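Local coordinates for protein LbaCas13a H328A (C2c2) (Lachnospiraceae bacterium NK4A179, PDB 5WLH) that binds and probably processes CRISPR guide RNA and, once activated by a matching target RNA, cleaves RNA as a Cas13a nuclease of HEPN type, at residues Lys596-Ser601 with Gly617-Glu622; Tyr600-Asp605 with Ser900-Lys905; His1295-Arg1300 with Asp1353-Arg1358; Ser1261-Tyr1266 with Ile1328-Lys1333. One frame throughout, in Å; residues are numbered along the deposited sequence.

In the fold
Contacts 1 and 2 form one continuous patch, their centres about 7 Å apart. Both start from helix 588-602, which runs into a sequence of the R-X4-H kind that marks HEPN nucleases, and segments 617-622 and 900-905 also touch each other. Contacts 3 and 4 make a second pair, with centres about 16 Å apart, joined through neighbouring strands 1297-1310 and 1321-1330 of one antiparallel sheet. The pairs are well separated: centres of contacts 2 and 4 lie about 37 Å apart. Contact 3 touches the bound RNA directly, the nearest atom of contact 4 is about 6 Å from it, and those of contacts 2 and 1 about 16 and 20 Å.

Contact 1 of 4, residues Lys596-Ser601 with Gly617-Glu622; sequences KDVIYS and GKWNKE
The loop entering at G617 first meets the helix through K618, whose NZ forms a salt bridge with D597 OD2 at 3.3 Å, its hydrogen bond weak. The lysine chain, bent near its end, crosses the aspartate at about a right angle. The other carboxylate oxygen is taken as well: K596 NZ stands 3.2 Å from D597 OD1, nearly in line with its C-O bond, so two ammonium groups share one carboxylate, which probably stays ionised. K596 NZ also reaches L530 O. W619 comes next and does most of the packing. Its CG sits between the backbone N and the carbonyl carbon (chi1 57°), which lays the indole against the helix. V598 CG2 lies over the five-membered ring, 3.4 Å from its centroid and 8° off the normal, a CH-pi contact; G617 CA backs the opposite face. This is the end of helix 588-602 that leads into the R-X4-H sequence characteristic of HEPN nucleases, and the loop binds it to the start of helix 621-632. The six-membered ring reaches S601, with OG 3.4 Å from W619 CZ3; that hydroxyl is already hydrogen-bonded to V598 O at 2.6 Å, one turn back. NE1 bonds to Q904 OE1 on helix 901-911. Replacing W619 by an alanine is likely to leave the V598 methyl without its ring, open a gap beside S601 and deprive Q904 of a donor. N620 follows as N-cap of helix 621-632, its OD1 accepting from L623 N.

Contact 2 of 4, residues Tyr600-Asp605 with Ser900-Lys905; sequences YSMRND and SSELQK
K905 NZ is held between two carboxylates, D605 OD2 from across the contact at 2.6 Å and E902 OE1 from one turn back on its own helix at 3.1 Å. The segment 600-605 carries the start of a sequence of the R-X4-H type, R603-N604-D605, as in HEPN nucleases, so this salt-bridge network sits where helix 588-602 gives way to that motif. The lysine nitrogen meets D605 OD2 from above, 50° out of the carboxylate plane, but approaches E902 OE1 on its syn side. The two acids come from opposite directions, and OD2 of D605 is only 3.4 Å from OE1 of E902; the shared ammonium probably offsets that repulsion. An extended chain beyond CG carries NZ past S601, whose OG lies 3.2 Å from K905 CD but is bonded to V598 O, so the lysine methylenes merely pass it. M602 crosses the lysine at a slant near its root, SD 4.2 Å from K905 CB.

Outside this shell, a type II turn from M602 to D605 swings the aspartate back toward helix 901-911, and D605 OD1 has a weak hydrogen bond to H614 ND1. R603 pairs with D526, while N604 bonds through ND2 to E1130 and to Y1180 O. T502 and V506 of helix 486-517 back M602. At the start of the lysine's helix, S900 OG caps by accepting from L903 N at 2.9 Å, almost straight at 171°.

Contact 3 of 4, residues His1295-Arg1300 with Asp1353-Arg1358; sequences HFVNVR and DARDKR. With nucleotides of chain B.
F1296 presents the edge of its ring to the flat of the R1355 guanidinium, the two planes 75° apart. CD2 of F1296 stands over one guanidinium face, toward its rim, and is 3.4 Å from R1355 NH2, which itself lies near the plane of the ring. A bend about the CB-CG bond (chi2 -61°) turns the arginine chain aside, and NH1 then donates to A1354 O at 3.1 Å in the guanidinium plane, though from above the carbonyl plane. The same NH1 donates to OP1 of cytidine 40 of chain B, 2.9 Å away with a bent angle of 136°. At the root of the side chain, F1296 CB rests on A1354 CB at 3.6 Å. Water 1 joins H1295 ND1, at 2.6 Å, to R1355 NH2 by a weak bond, while H1295 NE2 bonds to E1117.

F1296 has a positive phi and is the C-prime residue of the Schellman motif ending helix 1284-1294, just before strand 1297-1310; on the sheet its ring meets F1341 edge-to-face. Y1359 adds a cation-pi contact to R1355. With an alanine in place of R1355, OP1 of the nucleotide would probably lose a charged donor and the F1296 edge its flat support. The phosphate contact through R1355 NH1 and the sugar contact through F1296 CE2, 3.5 Å from O4' of the same cytidine, are consistent with the pair gripping the guide strand by its backbone, while F1296 also packs on a cytosine base.

Contact 4 of 4, residues Ser1261-Tyr1266 with Ile1328-Lys1333; sequences SFLGIY and ITIREK
The hydroxyl of S1267 ties L1263 to I1328 by hydrogen-bonding to the carbonyl O of the one and accepting from the backbone N of the other, so helix 1262-1273 and strand 1321-1330 are pinned at one oxygen. No hydrogen bond runs directly between the two segments; the rest is packing of aliphatic side chains, partly against carbonyl oxygens. L1263 lies over the end of the I1328 peptide, its CB 3.9 Å from I1328 O. With CG turned anti to its own carbonyl carbon (chi1 -82°), the leucine spreads its two methyls along the strand: CD2 meets I1328 CG2 and CD1 meets I1330 CD1, each at 4.3 Å. I1328 points toward the helix, and its CD1 comes within 4.0 Å of Y1266 O, one turn further on. The axes of helix 1262-1266 and strand 1328-1330 approach to 7.9 Å, with their directions 143° apart, nearer antiparallel than parallel.

The helix begins right here. S1261 is its N-cap, with OG accepting from G1264 N at 2.9 Å, while Y1266 sends its hydroxyl off to L1118 O on helix 1106-1145. The region is consistent with the second HEPN domain of Cas13a.

Strand 1321-1330 is an outermost strand of a four-stranded antiparallel sheet, paired with strand 1297-1310, whose F1301 and F1303 touch I1328. L1367 and F1368 of helix 1357-1368 close over L1263, and L1288 of helix 1284-1294 packs against both L1263 and Y1266.

Contact 1 of 4, residues Lys596-Ser601 with Gly617-Glu622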
# COMPACT_ATOMS: atom_id res chain seq x y z
N LYS A 596 26.43 -8.92 10.11
CA LYS A 596 26.30 -7.86 9.13
C LYS A 596 26.28 -8.41 7.71
O LYS A 596 25.50 -7.97 6.87
CB LYS A 596 27.45 -6.86 9.30
CG LYS A 596 27.47 -5.72 8.30
CD LYS A 596 28.79 -4.95 8.38
CE LYS A 596 29.94 -5.73 7.75
NZ LYS A 596 29.87 -5.84 6.26
N ASP A 597 27.16 -9.39 7.43
CA ASP A 597 27.21 -9.99 6.10
C ASP A 597 25.94 -10.79 5.78
O ASP A 597 25.52 -10.82 4.62
CB ASP A 597 28.41 -10.92 5.98
CG ASP A 597 29.72 -10.18 5.88
OD1 ASP A 597 29.70 -8.95 5.66
OD2 ASP A 597 30.77 -10.84 6.04
N VAL A 598 25.38 -11.50 6.76
CA VAL A 598 24.12 -12.19 6.50
C VAL A 598 23.06 -11.20 6.06
O VAL A 598 22.38 -11.40 5.05
CB VAL A 598 23.65 -12.98 7.73
CG1 VAL A 598 22.32 -13.65 7.39
CG2 VAL A 598 24.68 -14.02 8.13
N ILE A 599 22.92 -10.11 6.82
CA ILE A 599 21.87 -9.14 6.54
C ILE A 599 22.11 -8.51 5.18
O ILE A 599 21.20 -8.40 4.36
CB ILE A 599 21.79 -8.09 7.65
CG1 ILE A 599 21.37 -8.73 8.97
CG2 ILE A 599 20.80 -6.93 7.28
CD1 ILE A 599 21.57 -7.81 10.17
N TYR A 600 23.36 -8.08 4.94
CA TYR A 600 23.70 -7.46 3.67
C TYR A 600 23.37 -8.38 2.50
O TYR A 600 22.94 -7.91 1.45
CB TYR A 600 25.19 -7.09 3.64
CG TYR A 600 25.58 -6.53 2.30
CD1 TYR A 600 25.22 -5.25 1.93
CD2 TYR A 600 26.27 -7.32 1.38
CE1 TYR A 600 25.54 -4.74 0.69
CE2 TYR A 600 26.61 -6.83 0.14
CZ TYR A 600 26.24 -5.55 -0.20
OH TYR A 600 26.56 -5.08 -1.43
N SER A 601 23.57 -9.69 2.67
CA SER A 601 23.35 -10.61 1.56
C SER A 601 21.89 -10.64 1.14
O SER A 601 21.59 -11.06 0.03
CB SER A 601 23.83 -12.01 1.90
OG SER A 601 23.00 -12.64 2.85
N GLY A 617 26.63 -18.53 1.13
CA GLY A 617 26.95 -17.43 2.01
C GLY A 617 28.42 -17.42 2.39
O GLY A 617 29.01 -18.46 2.70
N LYS A 618 29.02 -16.23 2.36
CA LYS A 618 30.43 -16.06 2.70
C LYS A 618 30.70 -16.09 4.19
O LYS A 618 31.85 -16.31 4.60
CB LYS A 618 30.95 -14.73 2.15
CG LYS A 618 30.61 -13.53 3.03
CD LYS A 618 30.83 -12.20 2.31
CE LYS A 618 32.30 -11.83 2.23
NZ LYS A 618 32.74 -10.98 3.38
N TRP A 619 29.67 -15.87 5.01
CA TRP A 619 29.84 -15.84 6.46
C TRP A 619 30.07 -17.25 6.99
O TRP A 619 30.10 -18.24 6.26
CB TRP A 619 28.60 -15.23 7.12
CG TRP A 619 27.34 -15.96 6.78
CD1 TRP A 619 26.79 -17.02 7.46
CD2 TRP A 619 26.47 -15.70 5.68
NE1 TRP A 619 25.64 -17.44 6.83
CE2 TRP A 619 25.42 -16.65 5.74
CE3 TRP A 619 26.47 -14.76 4.64
CZ2 TRP A 619 24.37 -16.67 4.81
CZ3 TRP A 619 25.43 -14.79 3.71
CH2 TRP A 619 24.40 -15.74 3.81
N ASN A 620 30.21 -17.33 8.31
CA ASN A 620 30.39 -18.60 9.00
C ASN A 620 29.03 -19.28 9.09
O ASN A 620 28.28 -19.10 10.06
CB ASN A 620 31.00 -18.37 10.37
CG ASN A 620 31.45 -19.65 11.01
OD1 ASN A 620 30.90 -20.72 10.74
ND2 ASN A 620 32.46 -19.56 11.87
N LYS A 621 28.70 -20.08 8.08
CA LYS A 621 27.39 -20.73 8.06
C LYS A 621 27.25 -21.71 9.21
O LYS A 621 26.14 -21.90 9.72
CB LYS A 621 27.17 -21.47 6.73
CG LYS A 621 27.28 -20.60 5.49
CD LYS A 621 27.06 -21.45 4.24
CE LYS A 621 27.67 -22.85 4.41
NZ LYS A 621 28.41 -23.30 3.20
N GLU A 622 28.35 -22.34 9.62
CA GLU A 622 28.26 -23.26 10.75
C GLU A 622 27.89 -22.52 12.02
O GLU A 622 27.10 -23.02 12.83
CB GLU A 622 29.59 -24.01 10.92
CG GLU A 622 29.86 -25.00 9.78
CD GLU A 622 30.33 -24.33 8.49
OE1 GLU A 622 31.04 -23.31 8.56
OE2 GLU A 622 29.97 -24.83 7.41

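Contact 2 of 4, residues Tyr600-Asp605 with Ser900-Lys905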
# COMPACT_ATOMS: atom_id res chain seq x y z
N TYR A 600 23.36 -8.08 4.94
CA TYR A 600 23.70 -7.46 3.67
C TYR A 600 23.37 -8.38 2.50
O TYR A 600 22.94 -7.91 1.45
CB TYR A 600 25.19 -7.09 3.64
CG TYR A 600 25.58 -6.53 2.30
CD1 TYR A 600 25.22 -5.25 1.93
CD2 TYR A 600 26.27 -7.32 1.38
CE1 TYR A 600 25.54 -4.74 0.69
CE2 TYR A 600 26.61 -6.83 0.14
CZ TYR A 600 26.24 -5.55 -0.20
OH TYR A 600 26.56 -5.08 -1.43
N SER A 601 23.57 -9.69 2.67
CA SER A 601 23.35 -10.61 1.56
C SER A 601 21.89 -10.64 1.14
O SER A 601 21.59 -11.06 0.03
CB SER A 601 23.83 -12.01 1.90
OG SER A 601 23.00 -12.64 2.85
N MET A 602 20.98 -10.18 2.01
CA MET A 602 19.58 -10.10 1.64
C MET A 602 19.23 -8.78 0.98
O MET A 602 18.15 -8.67 0.39
CB MET A 602 18.70 -10.32 2.88
CG MET A 602 17.34 -10.92 2.53
SD MET A 602 16.49 -11.53 3.99
CE MET A 602 15.47 -12.77 3.21
N ARG A 603 20.09 -7.78 1.07
CA ARG A 603 19.78 -6.50 0.43
C ARG A 603 19.95 -6.63 -1.07
O ARG A 603 20.97 -7.15 -1.54
CB ARG A 603 20.65 -5.38 0.98
CG ARG A 603 20.09 -3.99 0.64
CD ARG A 603 20.57 -2.97 1.65
NE ARG A 603 21.90 -2.53 1.26
CZ ARG A 603 22.63 -1.65 1.95
NH1 ARG A 603 23.83 -1.30 1.51
NH2 ARG A 603 22.15 -1.11 3.06
N ASN A 604 18.96 -6.14 -1.82
CA ASN A 604 18.98 -6.26 -3.28
C ASN A 604 19.14 -7.71 -3.73
O ASN A 604 19.66 -7.98 -4.81
CB ASN A 604 20.09 -5.40 -3.89
CG ASN A 604 19.82 -3.91 -3.72
OD1 ASN A 604 20.18 -3.31 -2.71
ND2 ASN A 604 19.21 -3.30 -4.72
N ASP A 605 18.70 -8.65 -2.90
CA ASP A 605 18.73 -10.08 -3.24
C ASP A 605 17.44 -10.40 -3.98
O ASP A 605 16.38 -10.51 -3.38
CB ASP A 605 18.87 -10.94 -1.98
CG ASP A 605 19.15 -12.41 -2.31
OD1 ASP A 605 19.55 -12.71 -3.45
OD2 ASP A 605 18.98 -13.26 -1.41
N SER A 900 21.24 -24.36 4.29
CA SER A 900 20.67 -23.30 3.47
C SER A 900 21.16 -21.93 3.93
O SER A 900 20.74 -21.42 4.97
CB SER A 900 19.14 -23.36 3.51
OG SER A 900 18.58 -22.25 2.82
N SER A 901 22.03 -21.32 3.12
CA SER A 901 22.36 -19.91 3.30
C SER A 901 21.12 -19.02 3.27
O SER A 901 21.03 -18.04 4.01
CB SER A 901 23.35 -19.46 2.22
OG SER A 901 24.65 -19.93 2.51
N GLU A 902 20.15 -19.35 2.41
CA GLU A 902 18.97 -18.49 2.29
C GLU A 902 18.10 -18.56 3.54
O GLU A 902 17.60 -17.53 4.01
CB GLU A 902 18.16 -18.87 1.05
CG GLU A 902 16.91 -18.00 0.85
CD GLU A 902 17.24 -16.58 0.42
OE1 GLU A 902 18.39 -16.34 -0.04
OE2 GLU A 902 16.34 -15.71 0.52
N LEU A 903 17.89 -19.76 4.10
CA LEU A 903 17.17 -19.84 5.37
C LEU A 903 17.90 -19.07 6.46
O LEU A 903 17.28 -18.39 7.28
CB LEU A 903 16.96 -21.30 5.78
CG LEU A 903 15.81 -22.02 5.07
CD1 LEU A 903 15.71 -23.47 5.52
CD2 LEU A 903 14.45 -21.29 5.27
N GLN A 904 19.24 -19.14 6.47
CA GLN A 904 19.99 -18.37 7.46
C GLN A 904 19.74 -16.86 7.32
O GLN A 904 19.69 -16.14 8.32
CB GLN A 904 21.47 -18.71 7.35
CG GLN A 904 21.73 -20.17 7.77
CD GLN A 904 23.21 -20.55 7.69
OE1 GLN A 904 24.07 -19.69 7.52
NE2 GLN A 904 23.49 -21.84 7.78
N LYS A 905 19.59 -16.37 6.09
CA LYS A 905 19.27 -14.96 5.91
C LYS A 905 17.91 -14.61 6.51
O LYS A 905 17.78 -13.60 7.21
CB LYS A 905 19.26 -14.60 4.42
CG LYS A 905 20.58 -14.72 3.69
CD LYS A 905 20.30 -14.25 2.26
CE LYS A 905 21.27 -14.84 1.29
NZ LYS A 905 20.83 -14.51 -0.09

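Contact 3 of 4, residues His1295-Arg1300 with Asp1353-Arg1358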
# COMPACT_ATOMS: atom_id res chain seq x y z
N HIS A 1295 -3.98 4.49 13.56
CA HIS A 1295 -3.79 4.69 14.99
C HIS A 1295 -4.82 5.64 15.57
O HIS A 1295 -4.59 6.20 16.65
CB HIS A 1295 -2.36 5.16 15.23
CG HIS A 1295 -1.37 4.15 14.76
ND1 HIS A 1295 -0.93 3.12 15.56
CD2 HIS A 1295 -0.82 3.93 13.54
CE1 HIS A 1295 -0.11 2.35 14.87
NE2 HIS A 1295 -0.02 2.82 13.64
N PHE A 1296 -5.94 5.80 14.87
CA PHE A 1296 -7.13 6.55 15.29
C PHE A 1296 -6.88 8.05 15.41
O PHE A 1296 -7.60 8.76 16.12
CB PHE A 1296 -7.71 5.98 16.59
CG PHE A 1296 -8.02 4.53 16.48
CD1 PHE A 1296 -9.07 4.10 15.69
CD2 PHE A 1296 -7.21 3.59 17.09
CE1 PHE A 1296 -9.34 2.74 15.55
CE2 PHE A 1296 -7.48 2.24 16.96
CZ PHE A 1296 -8.54 1.82 16.19
N VAL A 1297 -5.90 8.56 14.66
CA VAL A 1297 -5.57 9.98 14.62
C VAL A 1297 -5.98 10.52 13.25
O VAL A 1297 -5.49 10.04 12.22
CB VAL A 1297 -4.08 10.20 14.88
CG1 VAL A 1297 -3.72 11.70 14.81
CG2 VAL A 1297 -3.69 9.63 16.24
N ASN A 1298 -6.87 11.51 13.24
CA ASN A 1298 -7.33 12.17 12.01
C ASN A 1298 -6.56 13.47 11.84
O ASN A 1298 -6.60 14.32 12.74
CB ASN A 1298 -8.80 12.54 12.07
CG ASN A 1298 -9.71 11.41 11.79
OD1 ASN A 1298 -10.19 11.24 10.67
ND2 ASN A 1298 -10.01 10.64 12.82
N VAL A 1299 -5.90 13.65 10.69
CA VAL A 1299 -5.19 14.91 10.48
C VAL A 1299 -5.75 15.58 9.23
O VAL A 1299 -6.20 14.92 8.29
CB VAL A 1299 -3.66 14.71 10.39
CG1 VAL A 1299 -3.16 13.98 11.61
CG2 VAL A 1299 -3.26 13.99 9.09
N ARG A 1300 -5.77 16.91 9.26
CA ARG A 1300 -6.19 17.73 8.13
C ARG A 1300 -4.96 18.41 7.54
O ARG A 1300 -4.39 19.31 8.17
CB ARG A 1300 -7.25 18.75 8.54
CG ARG A 1300 -8.56 18.14 9.00
CD ARG A 1300 -9.58 19.25 9.36
NE ARG A 1300 -10.93 18.72 9.58
CZ ARG A 1300 -11.49 18.59 10.78
NH1 ARG A 1300 -10.82 18.96 11.87
NH2 ARG A 1300 -12.72 18.11 10.90
N ASP A 1353 -13.47 9.51 22.76
CA ASP A 1353 -12.22 9.68 22.02
C ASP A 1353 -11.33 8.46 22.16
O ASP A 1353 -10.96 8.09 23.28
CB ASP A 1353 -11.47 10.91 22.53
CG ASP A 1353 -12.12 12.20 22.12
OD1 ASP A 1353 -13.02 12.17 21.26
OD2 ASP A 1353 -11.70 13.24 22.67
N ALA A 1354 -10.95 7.87 21.02
CA ALA A 1354 -9.95 6.80 21.03
C ALA A 1354 -8.65 7.26 21.67
O ALA A 1354 -7.99 6.49 22.38
CB ALA A 1354 -9.69 6.31 19.60
N ARG A 1355 -8.24 8.50 21.40
CA ARG A 1355 -6.95 9.03 21.80
C ARG A 1355 -7.14 10.37 22.48
O ARG A 1355 -7.81 11.25 21.94
CB ARG A 1355 -6.03 9.21 20.59
CG ARG A 1355 -5.80 7.91 19.82
CD ARG A 1355 -5.15 6.90 20.73
NE ARG A 1355 -4.70 5.71 20.02
CZ ARG A 1355 -5.29 4.52 20.11
NH1 ARG A 1355 -6.36 4.36 20.88
NH2 ARG A 1355 -4.81 3.49 19.43
N ASP A 1356 -6.52 10.54 23.64
CA ASP A 1356 -6.71 11.76 24.41
C ASP A 1356 -5.75 12.84 23.91
O ASP A 1356 -4.90 12.61 23.05
CB ASP A 1356 -6.52 11.49 25.91
CG ASP A 1356 -5.22 10.76 26.23
OD1 ASP A 1356 -4.19 11.01 25.56
OD2 ASP A 1356 -5.22 9.93 27.16
N LYS A 1357 -5.88 14.05 24.48
CA LYS A 1357 -5.06 15.17 24.02
C LYS A 1357 -3.58 14.89 24.21
O LYS A 1357 -2.75 15.28 23.38
CB LYS A 1357 -5.46 16.46 24.74
CG LYS A 1357 -4.61 17.67 24.34
CD LYS A 1357 -5.11 18.99 24.94
CE LYS A 1357 -4.26 20.16 24.43
NZ LYS A 1357 -4.66 21.49 24.99
N ARG A 1358 -3.22 14.21 25.30
CA ARG A 1358 -1.81 13.94 25.56
C ARG A 1358 -1.21 13.03 24.49
O ARG A 1358 -0.09 13.26 24.01
CB ARG A 1358 -1.66 13.33 26.95
CG ARG A 1358 -0.28 12.79 27.27
CD ARG A 1358 -0.31 12.31 28.70
NE ARG A 1358 0.99 11.88 29.19
CZ ARG A 1358 1.27 11.78 30.48
NH1 ARG A 1358 0.34 12.07 31.38
NH2 ARG A 1358 2.47 11.37 30.87
P C B 40 -7.71 0.83 22.38
OP1 C B 40 -7.59 2.31 22.45
OP2 C B 40 -8.73 0.11 23.21
O5' C B 40 -7.99 0.44 20.87
C5' C B 40 -8.33 -0.89 20.57
C4' C B 40 -8.42 -1.10 19.09
O4' C B 40 -7.12 -0.93 18.49
C3' C B 40 -8.86 -2.50 18.69
O3' C B 40 -10.27 -2.61 18.74
C2' C B 40 -8.27 -2.64 17.29
O2' C B 40 -9.13 -2.03 16.33
C1' C B 40 -6.99 -1.80 17.39
N1 C B 40 -5.74 -2.59 17.55
C2 C B 40 -5.25 -3.30 16.44
O2 C B 40 -5.90 -3.27 15.39
N3 C B 40 -4.10 -4.01 16.56
C4 C B 40 -3.43 -4.02 17.72
N4 C B 40 -2.30 -4.73 17.80
C5 C B 40 -3.90 -3.30 18.86
C6 C B 40 -5.04 -2.60 18.72
O HOH W 1 -1.92 2.73 17.98

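Contact 4 of 4, residues Ser1261-Tyr1266 with Ile1328-Lys1333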
# COMPACT_ATOMS: atom_id res chain seq x y z
N SER A 1261 11.84 16.89 9.90
CA SER A 1261 10.74 16.17 10.52
C SER A 1261 10.26 15.07 9.59
O SER A 1261 10.58 15.04 8.41
CB SER A 1261 9.60 17.12 10.81
OG SER A 1261 9.28 17.81 9.62
N PHE A 1262 9.46 14.17 10.16
CA PHE A 1262 8.73 13.22 9.33
C PHE A 1262 7.88 13.95 8.29
O PHE A 1262 7.86 13.58 7.12
CB PHE A 1262 7.87 12.31 10.21
CG PHE A 1262 8.62 11.08 10.68
CD1 PHE A 1262 9.04 10.13 9.76
CD2 PHE A 1262 8.92 10.90 12.01
CE1 PHE A 1262 9.73 8.99 10.16
CE2 PHE A 1262 9.62 9.75 12.44
CZ PHE A 1262 10.01 8.80 11.51
N LEU A 1263 7.18 15.02 8.70
CA LEU A 1263 6.41 15.77 7.71
C LEU A 1263 7.30 16.36 6.64
O LEU A 1263 6.91 16.42 5.47
CB LEU A 1263 5.62 16.89 8.39
CG LEU A 1263 4.31 16.43 9.01
CD1 LEU A 1263 3.72 17.60 9.76
CD2 LEU A 1263 3.32 15.93 7.95
N GLY A 1264 8.49 16.81 7.01
CA GLY A 1264 9.39 17.38 6.02
C GLY A 1264 9.92 16.33 5.05
O GLY A 1264 10.12 16.62 3.87
N ILE A 1265 10.17 15.13 5.55
CA ILE A 1265 10.64 14.05 4.68
C ILE A 1265 9.51 13.62 3.75
O ILE A 1265 9.70 13.51 2.53
CB ILE A 1265 11.17 12.88 5.50
CG1 ILE A 1265 12.44 13.29 6.25
CG2 ILE A 1265 11.49 11.67 4.58
CD1 ILE A 1265 12.69 12.48 7.53
N TYR A 1266 8.32 13.38 4.31
CA TYR A 1266 7.17 13.06 3.47
C TYR A 1266 6.91 14.18 2.47
O TYR A 1266 6.55 13.92 1.32
CB TYR A 1266 5.95 12.79 4.35
CG TYR A 1266 5.86 11.35 4.80
CD1 TYR A 1266 6.70 10.85 5.78
CD2 TYR A 1266 4.95 10.48 4.19
CE1 TYR A 1266 6.64 9.51 6.17
CE2 TYR A 1266 4.88 9.14 4.56
CZ TYR A 1266 5.74 8.67 5.53
OH TYR A 1266 5.67 7.34 5.90
N ILE A 1328 4.00 19.72 3.12
CA ILE A 1328 2.78 19.18 3.72
C ILE A 1328 2.81 19.55 5.19
O ILE A 1328 3.75 19.22 5.92
CB ILE A 1328 2.71 17.65 3.55
CG1 ILE A 1328 2.77 17.27 2.06
CG2 ILE A 1328 1.48 17.11 4.24
CD1 ILE A 1328 3.02 15.76 1.82
N THR A 1329 1.78 20.25 5.64
CA THR A 1329 1.73 20.54 7.05
C THR A 1329 0.31 20.21 7.48
O THR A 1329 -0.47 19.69 6.68
CB THR A 1329 2.12 21.99 7.34
OG1 THR A 1329 2.33 22.15 8.74
CG2 THR A 1329 1.05 22.95 6.84
N ILE A 1330 -0.01 20.50 8.73
CA ILE A 1330 -1.32 20.21 9.28
C ILE A 1330 -1.97 21.53 9.65
O ILE A 1330 -1.29 22.44 10.13
CB ILE A 1330 -1.21 19.25 10.48
CG1 ILE A 1330 -0.67 17.90 9.97
CG2 ILE A 1330 -2.54 19.05 11.14
CD1 ILE A 1330 -0.30 16.94 11.06
N ARG A 1331 -3.28 21.64 9.38
CA ARG A 1331 -4.03 22.87 9.67
C ARG A 1331 -3.73 23.36 11.08
O ARG A 1331 -3.80 22.59 12.04
CB ARG A 1331 -5.52 22.62 9.49
CG ARG A 1331 -6.33 23.86 9.12
CD ARG A 1331 -7.73 23.51 8.65
NE ARG A 1331 -8.54 22.97 9.74
CZ ARG A 1331 -9.84 22.70 9.64
NH1 ARG A 1331 -10.48 22.90 8.49
NH2 ARG A 1331 -10.50 22.22 10.69
N GLU A 1332 -3.35 24.63 11.20
CA GLU A 1332 -2.89 25.16 12.48
C GLU A 1332 -4.01 25.16 13.52
O GLU A 1332 -3.74 25.03 14.72
CB GLU A 1332 -2.33 26.56 12.30
CG GLU A 1332 -1.68 26.77 10.93
CD GLU A 1332 -1.10 28.16 10.74
OE1 GLU A 1332 -0.53 28.71 11.71
OE2 GLU A 1332 -1.23 28.71 9.62
N LYS A 1333 -5.26 25.28 13.08
CA LYS A 1333 -6.42 25.32 13.96
C LYS A 1333 -7.29 24.10 13.70
O LYS A 1333 -7.79 23.91 12.58
CB LYS A 1333 -7.21 26.61 13.74
CG LYS A 1333 -8.68 26.54 14.12
CD LYS A 1333 -9.22 27.94 14.39
CE LYS A 1333 -9.13 28.28 15.87
NZ LYS A 1333 -9.99 27.38 16.70